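Local atomic coordinates of putative glycosyltransferase (GalT1) (Streptococcus parasanguinis, PDB entry 4PHR), a protein that probably transfers a sugar from a nucleotide donor to an acceptor, this part being a GT-D-type glycosyltransferase domain that binds UDP and manganese. Residues A[146-152]-A[199-205]; A[29-33]-A[210-214]; A[184-188]-A[273-277]. All blocks are in the same frame, centred on the assembly; numbering follows the deposited sequence.

Interaction 1: A[146-152]-A[199-205]. With UDP (uridine-5'-diphosphate), chain B.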
loop_
_atom_site.group_PDB
_atom_site.type_symbol
_atom_site.label_atom_id
_atom_site.label_comp_id
_atom_site.label_asym_id
_atom_site.label_seq_id
_atom_site.Cartn_x
_atom_site.Cartn_y
_atom_site.Cartn_z
ATOM N N LYS A 146 -1.287 16.149 11.566
ATOM C CA LYS A 146 -0.715 15.046 12.321
ATOM C C LYS A 146 0.803 15.081 12.278
ATOM O O LYS A 146 1.398 15.555 11.308
ATOM C CB LYS A 146 -1.194 13.703 11.768
ATOM C CG LYS A 146 -2.703 13.524 11.744
ATOM C CD LYS A 146 -3.282 13.546 13.145
ATOM C CE LYS A 146 -4.683 12.958 13.168
ATOM N NZ LYS A 146 -5.621 13.712 12.297
ATOM N N ASP A 147 1.427 14.572 13.334
ATOM C CA ASP A 147 2.860 14.285 13.304
ATOM C C ASP A 147 3.044 12.891 12.732
ATOM O O ASP A 147 2.464 11.932 13.240
ATOM C CB ASP A 147 3.455 14.361 14.708
ATOM C CG ASP A 147 3.412 15.766 15.281
ATOM O OD1 ASP A 147 3.953 16.690 14.634
ATOM O OD2 ASP A 147 2.829 15.942 16.369
ATOM N N LEU A 148 3.849 12.783 11.677
ATOM C CA LEU A 148 3.985 11.528 10.951
ATOM C C LEU A 148 5.301 10.826 11.209
ATOM O O LEU A 148 6.346 11.472 11.347
ATOM C CB LEU A 148 3.882 11.769 9.445
ATOM C CG LEU A 148 2.579 12.376 8.940
ATOM C CD1 LEU A 148 2.639 12.596 7.431
ATOM C CD2 LEU A 148 1.415 11.484 9.341
ATOM N N LEU A 149 5.243 9.497 11.245
ATOM C CA LEU A 149 6.429 8.673 11.092
ATOM C C LEU A 149 6.227 7.882 9.808
ATOM O O LEU A 149 5.300 7.081 9.713
ATOM C CB LEU A 149 6.597 7.727 12.283
ATOM C CG LEU A 149 7.774 6.751 12.198
ATOM C CD1 LEU A 149 9.099 7.497 12.074
ATOM C CD2 LEU A 149 7.792 5.831 13.410
ATOM N N ILE A 150 7.061 8.143 8.811
ATOM C CA ILE A 150 6.968 7.438 7.542
ATOM C C ILE A 150 8.066 6.396 7.486
ATOM O O ILE A 150 9.245 6.722 7.646
ATOM C CB ILE A 150 7.101 8.406 6.340
ATOM C CG1 ILE A 150 5.948 9.420 6.334
ATOM C CG2 ILE A 150 7.204 7.626 5.028
ATOM C CD1 ILE A 150 6.053 10.443 5.226
ATOM N N VAL A 151 7.668 5.145 7.293
ATOM C CA VAL A 151 8.607 4.037 7.188
ATOM C C VAL A 151 8.565 3.607 5.733
ATOM O O VAL A 151 7.532 3.153 5.255
ATOM C CB VAL A 151 8.203 2.866 8.119
ATOM C CG1 VAL A 151 9.239 1.736 8.059
ATOM C CG2 VAL A 151 8.031 3.364 9.558
ATOM N N GLU A 152 9.673 3.798 5.021
ATOM C CA GLU A 152 9.701 3.596 3.577
ATOM C C GLU A 152 11.113 3.209 3.163
ATOM O O GLU A 152 12.045 3.251 3.979
ATOM C CB GLU A 152 9.277 4.873 2.850
ATOM C CG GLU A 152 10.220 6.041 3.114
ATOM C CD GLU A 152 9.879 7.306 2.349
ATOM O OE1 GLU A 152 8.839 7.330 1.646
ATOM O OE2 GLU A 152 10.666 8.278 2.450
ATOM N N ARG A 199 2.765 9.783 17.092
ATOM C CA ARG A 199 2.777 9.925 15.640
ATOM C C ARG A 199 1.835 8.935 14.963
ATOM O O ARG A 199 1.624 7.821 15.443
ATOM C CB ARG A 199 4.193 9.752 15.085
ATOM C CG ARG A 199 5.107 10.892 15.473
ATOM C CD ARG A 199 6.519 10.810 14.878
ATOM N NE ARG A 199 7.264 11.952 15.397
ATOM C CZ ARG A 199 7.334 13.143 14.813
ATOM N NH1 ARG A 199 6.783 13.348 13.617
ATOM N NH2 ARG A 199 7.987 14.125 15.422
ATOM N N LEU A 200 1.268 9.360 13.843
ATOM C CA LEU A 200 0.576 8.450 12.944
ATOM C C LEU A 200 1.648 7.815 12.063
ATOM O O LEU A 200 2.519 8.512 11.533
ATOM C CB LEU A 200 -0.418 9.234 12.086
ATOM C CG LEU A 200 -1.112 8.507 10.936
ATOM C CD1 LEU A 200 -1.998 7.394 11.477
ATOM C CD2 LEU A 200 -1.943 9.488 10.113
ATOM N N ILE A 201 1.599 6.499 11.908
ATOM C CA ILE A 201 2.632 5.791 11.160
ATOM C C ILE A 201 2.118 5.474 9.761
ATOM O O ILE A 201 1.035 4.918 9.619
ATOM C CB ILE A 201 3.045 4.476 11.878
ATOM C CG1 ILE A 201 3.425 4.746 13.344
ATOM C CG2 ILE A 201 4.176 3.788 11.125
ATOM C CD1 ILE A 201 3.587 3.474 14.179
ATOM N N LEU A 202 2.877 5.862 8.738
ATOM C CA LEU A 202 2.549 5.550 7.349
ATOM C C LEU A 202 3.655 4.653 6.838
ATOM O O LEU A 202 4.832 4.937 7.062
ATOM C CB LEU A 202 2.505 6.819 6.493
ATOM C CG LEU A 202 1.569 7.939 6.966
ATOM C CD1 LEU A 202 1.586 9.111 5.982
ATOM C CD2 LEU A 202 0.152 7.421 7.188
ATOM N N VAL A 203 3.289 3.568 6.162
ATOM C CA VAL A 203 4.287 2.596 5.744
ATOM C C VAL A 203 4.199 2.357 4.240
ATOM O O VAL A 203 3.123 2.069 3.716
ATOM C CB VAL A 203 4.112 1.253 6.491
ATOM C CG1 VAL A 203 5.299 0.344 6.212
ATOM C CG2 VAL A 203 3.949 1.492 7.988
ATOM N N MET A 204 5.346 2.463 3.565
ATOM C CA MET A 204 5.450 2.237 2.128
ATOM C C MET A 204 6.614 1.270 1.937
ATOM O O MET A 204 7.760 1.687 1.765
ATOM C CB MET A 204 5.687 3.552 1.367
ATOM C CG MET A 204 4.563 4.583 1.520
ATOM S SD MET A 204 4.574 5.429 3.129
ATOM C CE MET A 204 3.843 7.009 2.711
ATOM N N LEU A 205 6.325 -0.028 1.996
ATOM C CA LEU A 205 7.400 -1.000 2.156
ATOM C C LEU A 205 7.020 -2.402 1.674
ATOM O O LEU A 205 7.441 -3.402 2.252
ATOM C CB LEU A 205 7.894 -1.032 3.617
ATOM C CG LEU A 205 9.367 -1.412 3.809
ATOM C CD1 LEU A 205 10.299 -0.290 3.342
ATOM C CD2 LEU A 205 9.649 -1.770 5.266
HETATM N N1 UDP B . 9.466 -1.062 -0.969
HETATM C C2 UDP B . 10.632 -0.880 -0.268
HETATM N N3 UDP B . 11.345 -1.971 0.170
HETATM C C4 UDP B . 10.898 -3.245 -0.081
HETATM C C5 UDP B . 9.711 -3.436 -0.789
HETATM C C6 UDP B . 9.093 -2.321 -1.344
HETATM O O2 UDP B . 11.062 0.253 -0.051
HETATM O O4 UDP B . 11.559 -4.192 0.358
HETATM C "C1'" UDP B . 8.681 0.121 -1.354
HETATM C "C2'" UDP B . 8.687 0.587 -2.786
HETATM O "O2'" UDP B . 9.844 1.353 -3.054
HETATM C "C3'" UDP B . 7.428 1.424 -2.813
HETATM C "C4'" UDP B . 6.504 0.679 -1.864
HETATM O "O4'" UDP B . 7.330 -0.214 -1.111
HETATM O "O3'" UDP B . 7.686 2.703 -2.276
HETATM C "C5'" UDP B . 5.419 -0.089 -2.608
HETATM O "O5'" UDP B . 4.650 -0.820 -1.662
HETATM P PA UDP B . 3.434 -1.778 -2.103
HETATM O O1A UDP B . 3.960 -2.915 -2.882
HETATM O O2A UDP B . 2.706 -2.114 -0.856
HETATM O O3A UDP B . 2.590 -0.798 -3.079
HETATM P PB UDP B . 1.143 -0.940 -3.815
HETATM O O1B UDP B . 1.449 -1.194 -5.253
HETATM O O2B UDP B . 0.521 0.389 -3.606
HETATM O O3B UDP B . 0.389 -2.075 -3.195
#

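Interaction 2: A[29-33]-A[210-214]. With UDP (uridine-5'-diphosphate), chain B.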
loop_
_atom_site.group_PDB
_atom_site.type_symbol
_atom_site.label_atom_id
_atom_site.label_comp_id
_atom_site.label_asym_id
_atom_site.label_seq_id
_atom_site.Cartn_x
_atom_site.Cartn_y
_atom_site.Cartn_z
ATOM N N ALA A 29 -8.620 3.495 12.180
ATOM C CA ALA A 29 -8.112 2.142 12.009
ATOM C C ALA A 29 -6.735 2.104 11.354
ATOM O O ALA A 29 -6.391 2.959 10.540
ATOM C CB ALA A 29 -9.091 1.321 11.187
ATOM N N SER A 30 -5.956 1.094 11.715
ATOM C CA SER A 30 -4.793 0.729 10.920
ATOM C C SER A 30 -5.284 0.125 9.605
ATOM O O SER A 30 -6.453 -0.257 9.487
ATOM C CB SER A 30 -3.933 -0.287 11.662
ATOM O OG SER A 30 -3.289 0.312 12.771
ATOM N N VAL A 31 -4.399 0.024 8.622
ATOM C CA VAL A 31 -4.781 -0.491 7.320
ATOM C C VAL A 31 -3.671 -1.373 6.788
ATOM O O VAL A 31 -2.517 -0.949 6.728
ATOM C CB VAL A 31 -5.014 0.640 6.292
ATOM C CG1 VAL A 31 -5.463 0.045 4.950
ATOM C CG2 VAL A 31 -6.042 1.628 6.806
ATOM N N VAL A 32 -4.024 -2.599 6.402
ATOM C CA VAL A 32 -3.093 -3.481 5.708
ATOM C C VAL A 32 -3.706 -3.833 4.354
ATOM O O VAL A 32 -4.895 -4.158 4.265
ATOM C CB VAL A 32 -2.781 -4.747 6.550
ATOM C CG1 VAL A 32 -4.038 -5.550 6.841
ATOM C CG2 VAL A 32 -1.750 -5.605 5.865
ATOM N N ARG A 33 -2.901 -3.754 3.296
ATOM C CA ARG A 33 -3.409 -3.992 1.940
ATOM C C ARG A 33 -2.754 -5.227 1.316
ATOM O O ARG A 33 -1.537 -5.377 1.345
ATOM C CB ARG A 33 -3.186 -2.768 1.041
ATOM C CG ARG A 33 -3.773 -1.436 1.561
ATOM C CD ARG A 33 -3.351 -0.225 0.670
ATOM N NE ARG A 33 -1.901 -0.249 0.567
ATOM C CZ ARG A 33 -1.189 -0.800 -0.413
ATOM N NH1 ARG A 33 -1.766 -1.242 -1.534
ATOM N NH2 ARG A 33 0.125 -0.868 -0.279
ATOM N N LYS A 210 3.061 -4.956 5.480
ATOM C CA LYS A 210 1.859 -5.582 6.026
ATOM C C LYS A 210 2.145 -6.189 7.399
ATOM O O LYS A 210 1.327 -6.095 8.326
ATOM C CB LYS A 210 1.299 -6.626 5.065
ATOM C CG LYS A 210 0.774 -6.030 3.740
ATOM C CD LYS A 210 1.893 -5.848 2.733
ATOM C CE LYS A 210 1.420 -5.362 1.358
ATOM N NZ LYS A 210 1.314 -3.882 1.198
ATOM N N VAL A 211 3.309 -6.812 7.530
ATOM C CA VAL A 211 3.694 -7.419 8.796
ATOM C C VAL A 211 3.926 -6.320 9.829
ATOM O O VAL A 211 3.496 -6.429 10.981
ATOM C CB VAL A 211 4.953 -8.295 8.648
ATOM C CG1 VAL A 211 5.283 -8.993 9.975
ATOM C CG2 VAL A 211 4.743 -9.330 7.547
ATOM N N LEU A 212 4.591 -5.250 9.405
ATOM C CA LEU A 212 4.848 -4.123 10.292
ATOM C C LEU A 212 3.538 -3.535 10.810
ATOM O O LEU A 212 3.376 -3.325 12.015
ATOM C CB LEU A 212 5.660 -3.046 9.562
ATOM C CG LEU A 212 6.160 -1.879 10.418
ATOM C CD1 LEU A 212 7.044 -2.399 11.542
ATOM C CD2 LEU A 212 6.911 -0.857 9.570
ATOM N N VAL A 213 2.593 -3.272 9.910
ATOM C CA VAL A 213 1.311 -2.704 10.331
ATOM C C VAL A 213 0.584 -3.640 11.308
ATOM O O VAL A 213 0.055 -3.205 12.328
ATOM C CB VAL A 213 0.419 -2.351 9.112
ATOM C CG1 VAL A 213 -1.016 -2.066 9.551
ATOM C CG2 VAL A 213 1.010 -1.150 8.359
ATOM N N ALA A 214 0.562 -4.930 10.992
ATOM C CA ALA A 214 -0.078 -5.911 11.866
ATOM C C ALA A 214 0.522 -5.878 13.268
ATOM O O ALA A 214 -0.207 -5.831 14.261
ATOM C CB ALA A 214 0.027 -7.302 11.266
HETATM N N1 UDP B . 9.466 -1.062 -0.969
HETATM C C2 UDP B . 10.632 -0.880 -0.268
HETATM N N3 UDP B . 11.345 -1.971 0.170
HETATM C C4 UDP B . 10.898 -3.245 -0.081
HETATM C C5 UDP B . 9.711 -3.436 -0.789
HETATM C C6 UDP B . 9.093 -2.321 -1.344
HETATM O O2 UDP B . 11.062 0.253 -0.051
HETATM O O4 UDP B . 11.559 -4.192 0.358
HETATM C "C1'" UDP B . 8.681 0.121 -1.354
HETATM C "C2'" UDP B . 8.687 0.587 -2.786
HETATM O "O2'" UDP B . 9.844 1.353 -3.054
HETATM C "C3'" UDP B . 7.428 1.424 -2.813
HETATM C "C4'" UDP B . 6.504 0.679 -1.864
HETATM O "O4'" UDP B . 7.330 -0.214 -1.111
HETATM O "O3'" UDP B . 7.686 2.703 -2.276
HETATM C "C5'" UDP B . 5.419 -0.089 -2.608
HETATM O "O5'" UDP B . 4.650 -0.820 -1.662
HETATM P PA UDP B . 3.434 -1.778 -2.103
HETATM O O1A UDP B . 3.960 -2.915 -2.882
HETATM O O2A UDP B . 2.706 -2.114 -0.856
HETATM O O3A UDP B . 2.590 -0.798 -3.079
HETATM P PB UDP B . 1.143 -0.940 -3.815
HETATM O O1B UDP B . 1.449 -1.194 -5.253
HETATM O O2B UDP B . 0.521 0.389 -3.606
HETATM O O3B UDP B . 0.389 -2.075 -3.195
#

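Interaction 3: A[184-188]-A[273-277]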
loop_
_atom_site.group_PDB
_atom_site.type_symbol
_atom_site.label_atom_id
_atom_site.label_comp_id
_atom_site.label_asym_id
_atom_site.label_seq_id
_atom_site.Cartn_x
_atom_site.Cartn_y
_atom_site.Cartn_z
ATOM N N TYR A 184 15.489 -7.299 7.452
ATOM C CA TYR A 184 15.770 -6.420 8.576
ATOM C C TYR A 184 14.533 -6.190 9.428
ATOM O O TYR A 184 14.467 -5.207 10.167
ATOM C CB TYR A 184 16.319 -5.084 8.065
ATOM C CG TYR A 184 17.597 -5.249 7.280
ATOM C CD1 TYR A 184 17.572 -5.462 5.907
ATOM C CD2 TYR A 184 18.830 -5.222 7.918
ATOM C CE1 TYR A 184 18.742 -5.630 5.191
ATOM C CE2 TYR A 184 20.003 -5.386 7.210
ATOM C CZ TYR A 184 19.952 -5.591 5.848
ATOM O OH TYR A 184 21.118 -5.756 5.142
ATOM N N TYR A 185 13.567 -7.106 9.350
ATOM C CA TYR A 185 12.271 -6.852 9.965
ATOM C C TYR A 185 12.322 -6.512 11.458
ATOM O O TYR A 185 11.694 -5.541 11.895
ATOM C CB TYR A 185 11.279 -7.993 9.749
ATOM C CG TYR A 185 9.974 -7.655 10.409
ATOM C CD1 TYR A 185 9.122 -6.715 9.843
ATOM C CD2 TYR A 185 9.619 -8.214 11.627
ATOM C CE1 TYR A 185 7.939 -6.365 10.456
ATOM C CE2 TYR A 185 8.435 -7.870 12.251
ATOM C CZ TYR A 185 7.602 -6.941 11.661
ATOM O OH TYR A 185 6.422 -6.593 12.270
ATOM N N ASP A 186 13.037 -7.316 12.244
ATOM C CA ASP A 186 13.081 -7.083 13.685
ATOM C C ASP A 186 13.588 -5.678 14.018
ATOM O O ASP A 186 13.036 -5.002 14.892
ATOM C CB ASP A 186 13.932 -8.139 14.404
ATOM C CG ASP A 186 13.273 -9.511 14.431
ATOM O OD1 ASP A 186 12.066 -9.619 14.123
ATOM O OD2 ASP A 186 13.968 -10.488 14.785
ATOM N N GLU A 187 14.635 -5.241 13.324
ATOM C CA GLU A 187 15.166 -3.895 13.539
ATOM C C GLU A 187 14.172 -2.807 13.105
ATOM O O GLU A 187 14.020 -1.783 13.781
ATOM C CB GLU A 187 16.503 -3.701 12.818
ATOM C CG GLU A 187 17.116 -2.319 13.042
ATOM C CD GLU A 187 18.399 -2.105 12.262
ATOM O OE1 GLU A 187 18.736 -2.959 11.417
ATOM O OE2 GLU A 187 19.076 -1.077 12.501
ATOM N N ILE A 188 13.507 -3.021 11.971
ATOM C CA ILE A 188 12.524 -2.058 11.506
ATOM C C ILE A 188 11.400 -1.908 12.526
ATOM O O ILE A 188 11.019 -0.787 12.873
ATOM C CB ILE A 188 11.949 -2.452 10.134
ATOM C CG1 ILE A 188 13.065 -2.413 9.076
ATOM C CG2 ILE A 188 10.808 -1.514 9.759
ATOM C CD1 ILE A 188 12.718 -3.108 7.761
ATOM N N VAL A 273 15.358 9.896 10.487
ATOM C CA VAL A 273 15.772 9.606 11.855
ATOM C C VAL A 273 16.879 8.551 11.873
ATOM O O VAL A 273 17.824 8.648 12.647
ATOM C CB VAL A 273 14.596 9.150 12.737
ATOM C CG1 VAL A 273 13.471 10.160 12.678
ATOM C CG2 VAL A 273 14.104 7.781 12.313
ATOM N N ALA A 274 16.750 7.544 11.015
ATOM C CA ALA A 274 17.771 6.518 10.890
ATOM C C ALA A 274 17.620 5.794 9.561
ATOM O O ALA A 274 16.546 5.803 8.958
ATOM C CB ALA A 274 17.685 5.527 12.054
ATOM N N ARG A 275 18.707 5.177 9.117
ATOM C CA ARG A 275 18.706 4.307 7.958
ATOM C C ARG A 275 18.962 2.884 8.427
ATOM O O ARG A 275 19.820 2.647 9.283
ATOM C CB ARG A 275 19.800 4.707 6.972
ATOM C CG ARG A 275 19.576 6.031 6.263
ATOM C CD ARG A 275 20.631 6.226 5.176
ATOM N NE ARG A 275 20.414 7.434 4.378
ATOM C CZ ARG A 275 19.742 7.473 3.230
ATOM N NH1 ARG A 275 19.198 6.366 2.728
ATOM N NH2 ARG A 275 19.612 8.624 2.581
ATOM N N ILE A 276 18.216 1.947 7.855
ATOM C CA ILE A 276 18.342 0.535 8.177
ATOM C C ILE A 276 18.800 -0.203 6.930
ATOM O O ILE A 276 18.270 0.030 5.840
ATOM C CB ILE A 276 16.989 -0.025 8.629
ATOM C CG1 ILE A 276 16.562 0.641 9.940
ATOM C CG2 ILE A 276 17.048 -1.540 8.770
ATOM C CD1 ILE A 276 15.198 0.206 10.445
ATOM N N GLY A 277 19.786 -1.082 7.084
ATOM C CA GLY A 277 20.311 -1.839 5.963
ATOM C C GLY A 277 21.826 -1.828 5.886
ATOM O O GLY A 277 22.493 -1.096 6.624
HETATM O O HOH W 1 20.661 -1.572 9.913
HETATM O O HOH W 2 19.847 1.980 11.973
#

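Interaction 1: A[146-152]-A[199-205]
NH1 of Arg199 is held by two oxygens, the backbone O of Leu148 at 3.0 Å and the hydroxyl of Ser170, which also bonds OD1 of Asp147. The bond to Leu148 is bent, with NH1 standing above the carbonyl plane, 50° out of it, while CB of Asp147 covers one face of the guanidinium. With CG anti to the carbonyl carbon (chi1 -69°) and the chain extended to NE, Arg199 reaches over Asp147 to the O of Leu148. From here the strands run parallel in register, Leu149 N giving to Leu200 O at 2.9 Å and Met204 N to Val151 O at 2.8 Å. On one face Leu148 and Leu200 lie side by side, CD2 to CD2 4.0 Å, and CG2 of Ile150 meets SD of Met204 at 3.9 Å. On the other, CG2 of Val151 touches CG2 of Ile201. Next to Met204, N of Leu205 comes to 3.3 Å from O4' of UDP, placing the nucleotide at the C-terminal end of these parallel strands, consistent with a Rossmann-like arrangement. Strand 170-176 flanks 147-152 on its far side, and helices 185-195 and 206-218 cover the face of Leu149, Val151, Ile201 and Val203.

Interaction 2: A[29-33]-A[210-214]
The guanidinium of Arg33 turns its edge to the diphosphate of UDP, with O3B lying near its plane and PA also at the edge, while NZ of Lys210 approaches obliquely. NH1 of Arg33 donates to O3B at 2.8 Å, a fairly straight bond of 156°, and NH2 adds a longer one to the same oxygen. A weak bond from NH2 of Arg33 reaches O2A, the oxygen that NZ of Lys210 holds at 3.0 Å, so the two cations share one phosphate oxygen and together span both phosphates. Their NH2 and NZ atoms are 3.6 Å apart, a closeness that the phosphates and Asp225, which forms a salt bridge with each, would offset. The bend of Lys210 at chi2 (85°) leads its chain along the backbone O of Arg33, 3.0 Å from CE of Lys210, and a second at chi4 (87°) turns NZ toward the phosphate. Behind this polar end the packing is tight: CG2 of Val32, anti to its own N, crosses the base of the lysine chain and comes to 3.3 Å from CB of Lys210. One turn further along, CG1 of Val213 rests on the backbone O of Val31 at 3.4 Å and touches CB of Ser30. Both positively charged residues belong to the UDP site, where Ser120 also bonds the nucleotide. Strand 30-33 is paired with strand 72-76, and the 210-214 turn of helix 206-218 runs roughly antiparallel to strand 30-33, with helices 54-64 and 185-195 packed against other sides of that helix.

Interaction 3: A[184-188]-A[273-277]
Ile276, near the C-terminal end of this construct, packs on the start of helix 185-195 just beyond strand 272-275, the edge strand of the parallel five-stranded sheet in this GT-D fold. Its side chain makes the tight half of the contact. The side chains of Ile276 and Ile188 cross at an angle, with CD1 of Ile276 3.6 Å from CG1 of Ile188, and CG2 of Ile276, anti to the backbone N (CG1 at chi1 -65°), lies 3.7 Å from CB of Tyr184. The same methyl sits 3.4 Å from OE1 of Glu187, whose extended chain runs alongside the isoleucine but points the other way. Deeper in, Ile276 rests on Leu174 and Ile188 on Cys176, both of strand 170-176, so the pair fills the angle between helix and sheet.

The outer side is looser and wetter. No direct hydrogen bond joins the segments; the carboxylate of Glu187 works through water instead. One water donates to OE1 of Glu187 at 2.8 Å and accepts from N of Gly277, while a second donates both to OE2 of Glu187 and, at 2.8 Å, to the backbone O of Arg275. The two waters thus link the last residues of the construct to Glu187 in the first turn of the helix. Tyr184, at the N-cap position, also packs on Pro177 of the UDP site. Over one face of its ring lies the terminal glycine in a CH-pi contact, CA of Gly277 being 3.9 Å from the ring centroid and 20° off the normal.

In the fold
Interactions 1 and 2 both touch UDP, whereas interaction 3 lies farther out. Interaction 1 supplies the sheet centre and ends at the ribose, whereas interaction 2, its centre about 12 Å from that of interaction 1, grips the diphosphate; strand 200-204 leads directly into the helix carrying Lys210. Leu212, on the helix of interaction 2, reaches the other two contacts: its CD2 lies 3.8 Å from CG1 of Val151 and 4.0 Å from CG2 of Ile188. The centre of interaction 3 is about 14 Å from that of interaction 1 and about 17 Å from that of interaction 2, and the side chain of Ile188 stays about 8 Å from UDP. The manganese ion is about 6 Å from the Arg33 side chain, against about 11 Å from that of Met204.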